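Local atomic coordinates of vivid PAS protein VVD (Neurospora crassa, PDB entry 3D72), a protein that senses blue light as a flavin-binding LOV photoreceptor of the PAS family and, once light-activated, forms a rapidly exchanging dimer. Residues V27-V32 with F127-P132; I97-K102 with A108-E113. The protein carries 1 engineered substitution. One frame throughout, in Å; residues are numbered along the deposited sequence.

In the fold
Near the N terminus comes helix 12-21, and the chain then runs into the loop that holds 27-32. Interaction 1 lays this loop against strand 123-134, so it closes a long loop of 94 residues. Interaction 2 falls wholly within that span. It is a local closure, with only five residues between 97-102 and 108-113. Strand 110-117, which carries its second half, leads on to strand 123-134, its antiparallel neighbour in the sheet, where L128 N probably bonds to V112 O. The two contacts therefore share one sheet. Interaction 1 ties the N-terminal region to one face of it. Interaction 2 ties the helix to the other face, where both contacts also reach FAD.

Interaction 1: residues V27-V32 with F127-P132; sequences VELGPV and FLTMIP. With FAD (flavin-adenine dinucleotide), chain C.
V27 meets T129 and I131, and L29 meets T129, mainly through methyl groups, and the flat group nearby is the isoalloxazine of FAD, beyond the strand. L128 and M130 both lie over the same face of that ring system. L128 sets CD2 over the C4X–C10 junction, and its CD1 lies near the N5 edge, 3.5 Å from FAD N5. M130 lays its sulphur over the dimethylbenzene end, SD standing 3.2 Å from FAD C9.

This is the antiparallel sheet of a PAS (LOV) domain. Residues alternate along strand 123-134, so L128 and M130 face the flavin while T129 and I131 face the N-terminal loop. No hydrogen bond joins the two segments.

V27 sends CG2 toward both strand residues, tip to tip. It comes within 3.8 Å of T129 CG2, and the same methyl lies 4.0 Å from I131 CD1. The chi1 of V27 is -34°, away from a staggered value, and it places CG2 between the backbone N and the carbonyl carbon. L29 takes a different path and slides past T129 in the opposite direction.

The hydroxyl of T129 is spoken for by Q111 of strand 110-117, to which it is hydrogen-bonded. The methyl makes the closer contact with the loop: it lies opposite the backbone N across the CA–CB bond (chi1 -55° for OG1). F146 of strand 140-146 also packs on L29. At the end of 27-32, V32 O accepts a hydrogen bond from N21 of the second subunit. The tightest point is one methyl on another, with L29 CD1 only 3.5 Å from T129 CG2.

Interaction 2: residues I97-K102 with A108-E113; sequences INTMRK and AEVQVE. With FAD (flavin-adenine dinucleotide), chain C.
T99 and M100 of the helix touch V110 and V112 of the strand through apolar carbons. T99 brings one methyl to both valines. Its CG2 lies 3.8 Å from V110 CG2, crossing it at a slant. The same methyl is 4.0 Å from V112 CG1, and there the side chains slide past each other. M100 meets V112 with its CG, 3.9 Å from V112 CG2.

M100 also links the strand to the cofactor. Its chain bends at chi3 (-77°) and carries CE to within 3.9 Å of FAD C4' on the ribityl chain. The hydroxyl of T99 turns back to its own helix and bonds to N95 O, which leaves the methyl facing the strand.

The residues on the far side of this helix segment line the FAD pocket. I97 puts CG2 3.3 Å from FAD C5B of the adenosine ribose. R101 lays its aliphatic chain along the pyrophosphate, with CG 3.6 Å from FAD O5'. N98 sets its CB against the ribose and its amide group beside the adenine. A glycine here would remove both, and would probably leave the adenine end of FAD without this neighbour and freer to shift.

The short helix and strand segments run almost antiparallel, at 160°, with axes 8.9 Å apart. The strand side is held by backbone bonds of V110 with M130 and of V112 with L128. M100 reaches the side chains of L128 and M130 too. Helix 94-106 thus packs over strand 110-117, outermost in the chain's PAS sheet, and over its neighbour, strand 123-134.

Interaction 1: residues V27-V32 with F127-P132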
loop_
_atom_site.group_PDB
_atom_site.type_symbol
_atom_site.label_atom_id
_atom_site.label_comp_id
_atom_site.label_asym_id
_atom_site.label_seq_id
_atom_site.Cartn_x
_atom_site.Cartn_y
_atom_site.Cartn_z
ATOM N N VAL A 27 -8.720 -14.730 -3.307
ATOM C CA VAL A 27 -7.420 -15.338 -3.495
ATOM C C VAL A 27 -6.430 -14.592 -2.596
ATOM O O VAL A 27 -6.442 -13.364 -2.536
ATOM C CB VAL A 27 -7.041 -15.378 -5.021
ATOM C CG1 VAL A 27 -8.305 -15.580 -5.861
ATOM C CG2 VAL A 27 -6.328 -14.101 -5.446
ATOM N N GLU A 28 -5.609 -15.340 -1.862
ATOM C CA GLU A 28 -4.641 -14.719 -0.962
ATOM C C GLU A 28 -3.395 -14.388 -1.758
ATOM O O GLU A 28 -2.848 -15.240 -2.457
ATOM C CB GLU A 28 -4.274 -15.650 0.193
ATOM C CG GLU A 28 -5.450 -16.311 0.892
ATOM C CD GLU A 28 -5.706 -17.714 0.376
ATOM O OE1 GLU A 28 -4.723 -18.397 0.016
ATOM O OE2 GLU A 28 -6.883 -18.137 0.340
ATOM N N LEU A 29 -2.943 -13.150 -1.639
ATOM C CA LEU A 29 -1.774 -12.706 -2.372
ATOM C C LEU A 29 -0.608 -12.469 -1.432
ATOM O O LEU A 29 0.552 -12.549 -1.836
ATOM C CB LEU A 29 -2.122 -11.413 -3.111
ATOM C CG LEU A 29 -1.455 -11.075 -4.441
ATOM C CD1 LEU A 29 -1.628 -12.214 -5.433
ATOM C CD2 LEU A 29 -2.093 -9.793 -4.970
ATOM N N GLY A 30 -0.925 -12.191 -0.172
ATOM C CA GLY A 30 0.112 -11.902 0.797
ATOM C C GLY A 30 0.537 -10.464 0.555
ATOM O O GLY A 30 -0.007 -9.812 -0.338
ATOM N N PRO A 31 1.499 -9.931 1.316
ATOM C CA PRO A 31 1.907 -8.543 1.076
ATOM C C PRO A 31 2.536 -8.328 -0.300
ATOM O O PRO A 31 3.290 -9.169 -0.788
ATOM C CB PRO A 31 2.886 -8.266 2.220
ATOM C CG PRO A 31 3.414 -9.635 2.569
ATOM C CD PRO A 31 2.206 -10.510 2.470
ATOM N N VAL A 32 2.202 -7.205 -0.927
ATOM C CA VAL A 32 2.751 -6.870 -2.234
ATOM C C VAL A 32 3.152 -5.407 -2.225
ATOM O O VAL A 32 2.600 -4.619 -1.459
ATOM C CB VAL A 32 1.719 -7.086 -3.370
ATOM C CG1 VAL A 32 1.589 -8.572 -3.693
ATOM C CG2 VAL A 32 0.371 -6.511 -2.965
ATOM N N PHE A 127 2.876 -17.611 -13.244
ATOM C CA PHE A 127 1.839 -17.756 -12.226
ATOM C C PHE A 127 1.248 -16.347 -12.139
ATOM O O PHE A 127 1.858 -15.435 -11.578
ATOM C CB PHE A 127 2.455 -18.165 -10.885
ATOM C CG PHE A 127 1.472 -18.199 -9.747
ATOM C CD1 PHE A 127 1.772 -17.568 -8.540
ATOM C CD2 PHE A 127 0.254 -18.864 -9.870
ATOM C CE1 PHE A 127 0.869 -17.586 -7.478
ATOM C CE2 PHE A 127 -0.659 -18.888 -8.807
ATOM C CZ PHE A 127 -0.343 -18.249 -7.609
ATOM N N LEU A 128 0.057 -16.193 -12.698
ATOM C CA LEU A 128 -0.619 -14.906 -12.781
ATOM C C LEU A 128 -1.821 -14.705 -11.866
ATOM O O LEU A 128 -2.667 -15.576 -11.749
ATOM C CB LEU A 128 -1.060 -14.716 -14.231
ATOM C CG LEU A 128 -1.850 -13.478 -14.630
ATOM C CD1 LEU A 128 -0.957 -12.253 -14.582
ATOM C CD2 LEU A 128 -2.406 -13.699 -16.034
ATOM N N THR A 129 -1.890 -13.534 -11.229
ATOM C CA THR A 129 -3.016 -13.186 -10.376
ATOM C C THR A 129 -3.541 -11.837 -10.861
ATOM O O THR A 129 -2.763 -10.908 -11.026
ATOM C CB THR A 129 -2.598 -13.024 -8.904
ATOM O OG1 THR A 129 -1.932 -14.211 -8.458
ATOM C CG2 THR A 129 -3.832 -12.783 -8.032
ATOM N N MET A 130 -4.842 -11.736 -11.111
ATOM C CA MET A 130 -5.434 -10.468 -11.560
ATOM C C MET A 130 -6.530 -10.060 -10.594
ATOM O O MET A 130 -7.432 -10.848 -10.292
ATOM C CB MET A 130 -6.006 -10.617 -12.967
ATOM C CG MET A 130 -4.948 -10.764 -14.047
ATOM S SD MET A 130 -5.631 -11.293 -15.632
ATOM C CE MET A 130 -5.985 -13.011 -15.333
ATOM N N ILE A 131 -6.448 -8.823 -10.109
ATOM C CA ILE A 131 -7.408 -8.300 -9.145
ATOM C C ILE A 131 -7.994 -6.991 -9.657
ATOM O O ILE A 131 -7.239 -6.073 -9.977
ATOM C CB ILE A 131 -6.710 -7.994 -7.795
ATOM C CG1 ILE A 131 -5.905 -9.214 -7.322
ATOM C CG2 ILE A 131 -7.739 -7.596 -6.754
ATOM C CD1 ILE A 131 -6.753 -10.417 -6.977
ATOM N N PRO A 132 -9.335 -6.891 -9.761
ATOM C CA PRO A 132 -9.912 -5.633 -10.243
ATOM C C PRO A 132 -9.671 -4.523 -9.233
ATOM O O PRO A 132 -9.664 -4.762 -8.026
ATOM C CB PRO A 132 -11.392 -5.960 -10.388
ATOM C CG PRO A 132 -11.612 -6.946 -9.295
ATOM C CD PRO A 132 -10.402 -7.847 -9.419
HETATM P PA FAD C . -9.711 -14.623 -26.323
HETATM O O1A FAD C . -8.769 -13.992 -27.287
HETATM O O2A FAD C . -11.162 -14.438 -26.560
HETATM O O5B FAD C . -9.362 -16.168 -26.240
HETATM C C5B FAD C . -10.086 -17.109 -25.423
HETATM C C4B FAD C . -9.630 -18.510 -25.821
HETATM O O4B FAD C . -10.410 -19.439 -25.047
HETATM C C3B FAD C . -9.823 -18.868 -27.310
HETATM O O3B FAD C . -8.663 -19.329 -27.953
HETATM C C2B FAD C . -10.956 -19.887 -27.335
HETATM O O2B FAD C . -10.865 -20.938 -28.262
HETATM C C1B FAD C . -11.094 -20.375 -25.890
HETATM N N9A FAD C . -12.460 -20.429 -25.405
HETATM C C8A FAD C . -13.355 -19.400 -25.297
HETATM N N7A FAD C . -14.531 -19.752 -24.834
HETATM C C5A FAD C . -14.411 -21.119 -24.647
HETATM C C6A FAD C . -15.339 -22.103 -24.155
HETATM N N6A FAD C . -16.587 -21.780 -23.801
HETATM N N1A FAD C . -14.921 -23.399 -24.076
HETATM C C2A FAD C . -13.646 -23.695 -24.448
HETATM N N3A FAD C . -12.688 -22.859 -24.912
HETATM C C4A FAD C . -13.170 -21.544 -24.990
HETATM N N1 FAD C . -1.985 -12.962 -20.061
HETATM C C2 FAD C . -0.772 -13.566 -20.144
HETATM O O2 FAD C . -0.555 -14.522 -20.911
HETATM N N3 FAD C . 0.279 -13.118 -19.328
HETATM C C4 FAD C . 0.195 -12.056 -18.425
HETATM O O4 FAD C . 1.192 -11.743 -17.735
HETATM C C4X FAD C . -1.072 -11.443 -18.336
HETATM N N5 FAD C . -1.237 -10.356 -17.458
HETATM C C5X FAD C . -2.486 -9.763 -17.395
HETATM C C6 FAD C . -2.674 -8.658 -16.509
HETATM C C7 FAD C . -3.877 -7.999 -16.421
HETATM C C7M FAD C . -3.979 -6.839 -15.421
HETATM C C8 FAD C . -4.962 -8.372 -17.254
HETATM C C8M FAD C . -6.305 -7.671 -17.225
HETATM C C9 FAD C . -4.797 -9.489 -18.150
HETATM C C9A FAD C . -3.580 -10.186 -18.245
HETATM N N10 FAD C . -3.375 -11.322 -19.129
HETATM C C10 FAD C . -2.126 -11.899 -19.199
HETATM C "C1'" FAD C . -4.461 -11.880 -19.981
HETATM C "C2'" FAD C . -4.759 -11.304 -21.344
HETATM O "O2'" FAD C . -4.592 -9.883 -21.287
HETATM C "C3'" FAD C . -6.190 -11.750 -21.729
HETATM O "O3'" FAD C . -7.103 -11.233 -20.763
HETATM C "C4'" FAD C . -6.346 -13.307 -21.778
HETATM O "O4'" FAD C . -5.539 -13.823 -22.820
HETATM C "C5'" FAD C . -7.802 -13.758 -21.981
HETATM O "O5'" FAD C . -8.538 -12.825 -22.786
HETATM P P FAD C . -8.480 -12.820 -24.373
HETATM O O1P FAD C . -9.029 -11.528 -24.789
HETATM O O2P FAD C . -7.108 -13.130 -24.845
HETATM O O3P FAD C . -9.458 -13.983 -24.888
#

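Interaction 2: residues I97-K102 with A108-E113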
loop_
_atom_site.group_PDB
_atom_site.type_symbol
_atom_site.label_atom_id
_atom_site.label_comp_id
_atom_site.label_asym_id
_atom_site.label_seq_id
_atom_site.Cartn_x
_atom_site.Cartn_y
_atom_site.Cartn_z
ATOM N N ILE A 97 -7.122 -19.729 -21.028
ATOM C CA ILE A 97 -7.402 -18.414 -21.592
ATOM C C ILE A 97 -8.852 -18.029 -21.372
ATOM O O ILE A 97 -9.144 -16.878 -21.040
ATOM C CB ILE A 97 -7.064 -18.374 -23.095
ATOM C CG1 ILE A 97 -5.586 -18.708 -23.279
ATOM C CG2 ILE A 97 -7.328 -16.978 -23.650
ATOM C CD1 ILE A 97 -5.120 -18.789 -24.710
ATOM N N ASN A 98 -9.742 -18.978 -21.516
ATOM C CA ASN A 98 -11.150 -18.675 -21.313
ATOM C C ASN A 98 -11.406 -18.323 -19.848
ATOM O O ASN A 98 -12.213 -17.445 -19.546
ATOM C CB ASN A 98 -12.024 -19.850 -21.737
ATOM C CG ASN A 98 -13.486 -19.521 -21.662
ATOM O OD1 ASN A 98 -13.949 -18.541 -22.253
ATOM N ND2 ASN A 98 -14.230 -20.330 -20.924
ATOM N N THR A 99 -10.702 -18.999 -18.943
ATOM C CA THR A 99 -10.845 -18.731 -17.517
ATOM C C THR A 99 -10.460 -17.282 -17.210
ATOM O O THR A 99 -11.150 -16.589 -16.469
ATOM C CB THR A 99 -9.971 -19.681 -16.676
ATOM O OG1 THR A 99 -10.521 -21.000 -16.736
ATOM C CG2 THR A 99 -9.915 -19.221 -15.224
ATOM N N MET A 100 -9.339 -16.822 -17.790
ATOM C CA MET A 100 -8.888 -15.450 -17.575
ATOM C C MET A 100 -9.887 -14.466 -18.160
ATOM O O MET A 100 -10.276 -13.494 -17.517
ATOM C CB MET A 100 -7.528 -15.208 -18.252
ATOM C CG MET A 100 -6.350 -15.933 -17.617
ATOM S SD MET A 100 -4.759 -15.418 -18.317
ATOM C CE MET A 100 -4.755 -16.278 -19.848
ATOM N N ARG A 101 -10.294 -14.729 -19.393
ATOM C CA ARG A 101 -11.226 -13.861 -20.090
ATOM C C ARG A 101 -12.528 -13.658 -19.318
ATOM O O ARG A 101 -12.981 -12.523 -19.137
ATOM C CB ARG A 101 -11.526 -14.435 -21.471
ATOM C CG ARG A 101 -12.034 -13.409 -22.454
ATOM C CD ARG A 101 -13.051 -14.031 -23.371
ATOM N NE ARG A 101 -13.935 -14.911 -22.617
ATOM C CZ ARG A 101 -15.091 -15.382 -23.068
ATOM N NH1 ARG A 101 -15.828 -16.183 -22.307
ATOM N NH2 ARG A 101 -15.520 -15.032 -24.271
ATOM N N LYS A 102 -13.126 -14.749 -18.848
ATOM C CA LYS A 102 -14.383 -14.636 -18.117
ATOM C C LYS A 102 -14.254 -13.896 -16.796
ATOM O O LYS A 102 -15.125 -13.104 -16.442
ATOM C CB LYS A 102 -15.002 -16.023 -17.906
ATOM C CG LYS A 102 -15.454 -16.661 -19.212
ATOM C CD LYS A 102 -16.292 -17.905 -18.997
ATOM C CE LYS A 102 -15.461 -19.052 -18.467
ATOM N NZ LYS A 102 -16.274 -20.299 -18.346
ATOM N N ALA A 108 -14.000 -10.434 -11.567
ATOM C CA ALA A 108 -13.787 -11.471 -10.564
ATOM C C ALA A 108 -12.291 -11.732 -10.470
ATOM O O ALA A 108 -11.599 -11.727 -11.486
ATOM C CB ALA A 108 -14.518 -12.756 -10.967
ATOM N N GLU A 109 -11.795 -11.946 -9.253
ATOM C CA GLU A 109 -10.379 -12.230 -9.034
ATOM C C GLU A 109 -10.064 -13.593 -9.629
ATOM O O GLU A 109 -10.894 -14.498 -9.600
ATOM C CB GLU A 109 -10.060 -12.251 -7.535
ATOM C CG GLU A 109 -10.434 -10.965 -6.833
ATOM C CD GLU A 109 -10.150 -10.975 -5.339
ATOM O OE1 GLU A 109 -10.539 -10.005 -4.673
ATOM O OE2 GLU A 109 -9.544 -11.938 -4.832
ATOM N N VAL A 110 -8.863 -13.744 -10.166
ATOM C CA VAL A 110 -8.486 -15.020 -10.753
ATOM C C VAL A 110 -6.988 -15.259 -10.628
ATOM O O VAL A 110 -6.192 -14.321 -10.592
ATOM C CB VAL A 110 -8.917 -15.086 -12.239
ATOM C CG1 VAL A 110 -8.081 -14.134 -13.068
ATOM C CG2 VAL A 110 -8.805 -16.513 -12.760
ATOM N N GLN A 111 -6.612 -16.531 -10.556
ATOM C CA GLN A 111 -5.221 -16.906 -10.430
ATOM C C GLN A 111 -5.035 -18.123 -11.323
ATOM O O GLN A 111 -5.785 -19.091 -11.220
ATOM C CB GLN A 111 -4.933 -17.244 -8.967
ATOM C CG GLN A 111 -3.486 -17.224 -8.565
ATOM C CD GLN A 111 -3.329 -17.167 -7.050
ATOM O OE1 GLN A 111 -2.887 -16.159 -6.489
ATOM N NE2 GLN A 111 -3.710 -18.248 -6.381
ATOM N N VAL A 112 -4.054 -18.061 -12.215
ATOM C CA VAL A 112 -3.803 -19.169 -13.131
ATOM C C VAL A 112 -2.331 -19.321 -13.461
ATOM O O VAL A 112 -1.519 -18.459 -13.148
ATOM C CB VAL A 112 -4.554 -18.975 -14.479
ATOM C CG1 VAL A 112 -6.037 -18.763 -14.235
ATOM C CG2 VAL A 112 -3.957 -17.798 -15.246
ATOM N N GLU A 113 -1.986 -20.463 -14.051
ATOM C CA GLU A 113 -0.633 -20.697 -14.515
ATOM C C GLU A 113 -0.807 -20.694 -16.028
ATOM O O GLU A 113 -1.645 -21.422 -16.561
ATOM C CB GLU A 113 -0.089 -22.050 -14.060
ATOM C CG GLU A 113 0.338 -22.095 -12.610
ATOM C CD GLU A 113 1.391 -23.153 -12.379
ATOM O OE1 GLU A 113 1.254 -24.241 -12.970
ATOM O OE2 GLU A 113 2.347 -22.899 -11.616
HETATM P PA FAD C . -9.711 -14.623 -26.323
HETATM O O1A FAD C . -8.769 -13.992 -27.287
HETATM O O2A FAD C . -11.162 -14.438 -26.560
HETATM O O5B FAD C . -9.362 -16.168 -26.240
HETATM C C5B FAD C . -10.086 -17.109 -25.423
HETATM C C4B FAD C . -9.630 -18.510 -25.821
HETATM O O4B FAD C . -10.410 -19.439 -25.047
HETATM C C3B FAD C . -9.823 -18.868 -27.310
HETATM O O3B FAD C . -8.663 -19.329 -27.953
HETATM C C2B FAD C . -10.956 -19.887 -27.335
HETATM O O2B FAD C . -10.865 -20.938 -28.262
HETATM C C1B FAD C . -11.094 -20.375 -25.890
HETATM N N9A FAD C . -12.460 -20.429 -25.405
HETATM C C8A FAD C . -13.355 -19.400 -25.297
HETATM N N7A FAD C . -14.531 -19.752 -24.834
HETATM C C5A FAD C . -14.411 -21.119 -24.647
HETATM C C6A FAD C . -15.339 -22.103 -24.155
HETATM N N6A FAD C . -16.587 -21.780 -23.801
HETATM N N1A FAD C . -14.921 -23.399 -24.076
HETATM C C2A FAD C . -13.646 -23.695 -24.448
HETATM N N3A FAD C . -12.688 -22.859 -24.912
HETATM C C4A FAD C . -13.170 -21.544 -24.990
HETATM N N1 FAD C . -1.985 -12.962 -20.061
HETATM C C2 FAD C . -0.772 -13.566 -20.144
HETATM O O2 FAD C . -0.555 -14.522 -20.911
HETATM N N3 FAD C . 0.279 -13.118 -19.328
HETATM C C4 FAD C . 0.195 -12.056 -18.425
HETATM O O4 FAD C . 1.192 -11.743 -17.735
HETATM C C4X FAD C . -1.072 -11.443 -18.336
HETATM N N5 FAD C . -1.237 -10.356 -17.458
HETATM C C5X FAD C . -2.486 -9.763 -17.395
HETATM C C6 FAD C . -2.674 -8.658 -16.509
HETATM C C7 FAD C . -3.877 -7.999 -16.421
HETATM C C7M FAD C . -3.979 -6.839 -15.421
HETATM C C8 FAD C . -4.962 -8.372 -17.254
HETATM C C8M FAD C . -6.305 -7.671 -17.225
HETATM C C9 FAD C . -4.797 -9.489 -18.150
HETATM C C9A FAD C . -3.580 -10.186 -18.245
HETATM N N10 FAD C . -3.375 -11.322 -19.129
HETATM C C10 FAD C . -2.126 -11.899 -19.199
HETATM C "C1'" FAD C . -4.461 -11.880 -19.981
HETATM C "C2'" FAD C . -4.759 -11.304 -21.344
HETATM O "O2'" FAD C . -4.592 -9.883 -21.287
HETATM C "C3'" FAD C . -6.190 -11.750 -21.729
HETATM O "O3'" FAD C . -7.103 -11.233 -20.763
HETATM C "C4'" FAD C . -6.346 -13.307 -21.778
HETATM O "O4'" FAD C . -5.539 -13.823 -22.820
HETATM C "C5'" FAD C . -7.802 -13.758 -21.981
HETATM O "O5'" FAD C . -8.538 -12.825 -22.786
HETATM P P FAD C . -8.480 -12.820 -24.373
HETATM O O1P FAD C . -9.029 -11.528 -24.789
HETATM O O2P FAD C . -7.108 -13.130 -24.845
HETATM O O3P FAD C . -9.458 -13.983 -24.888
#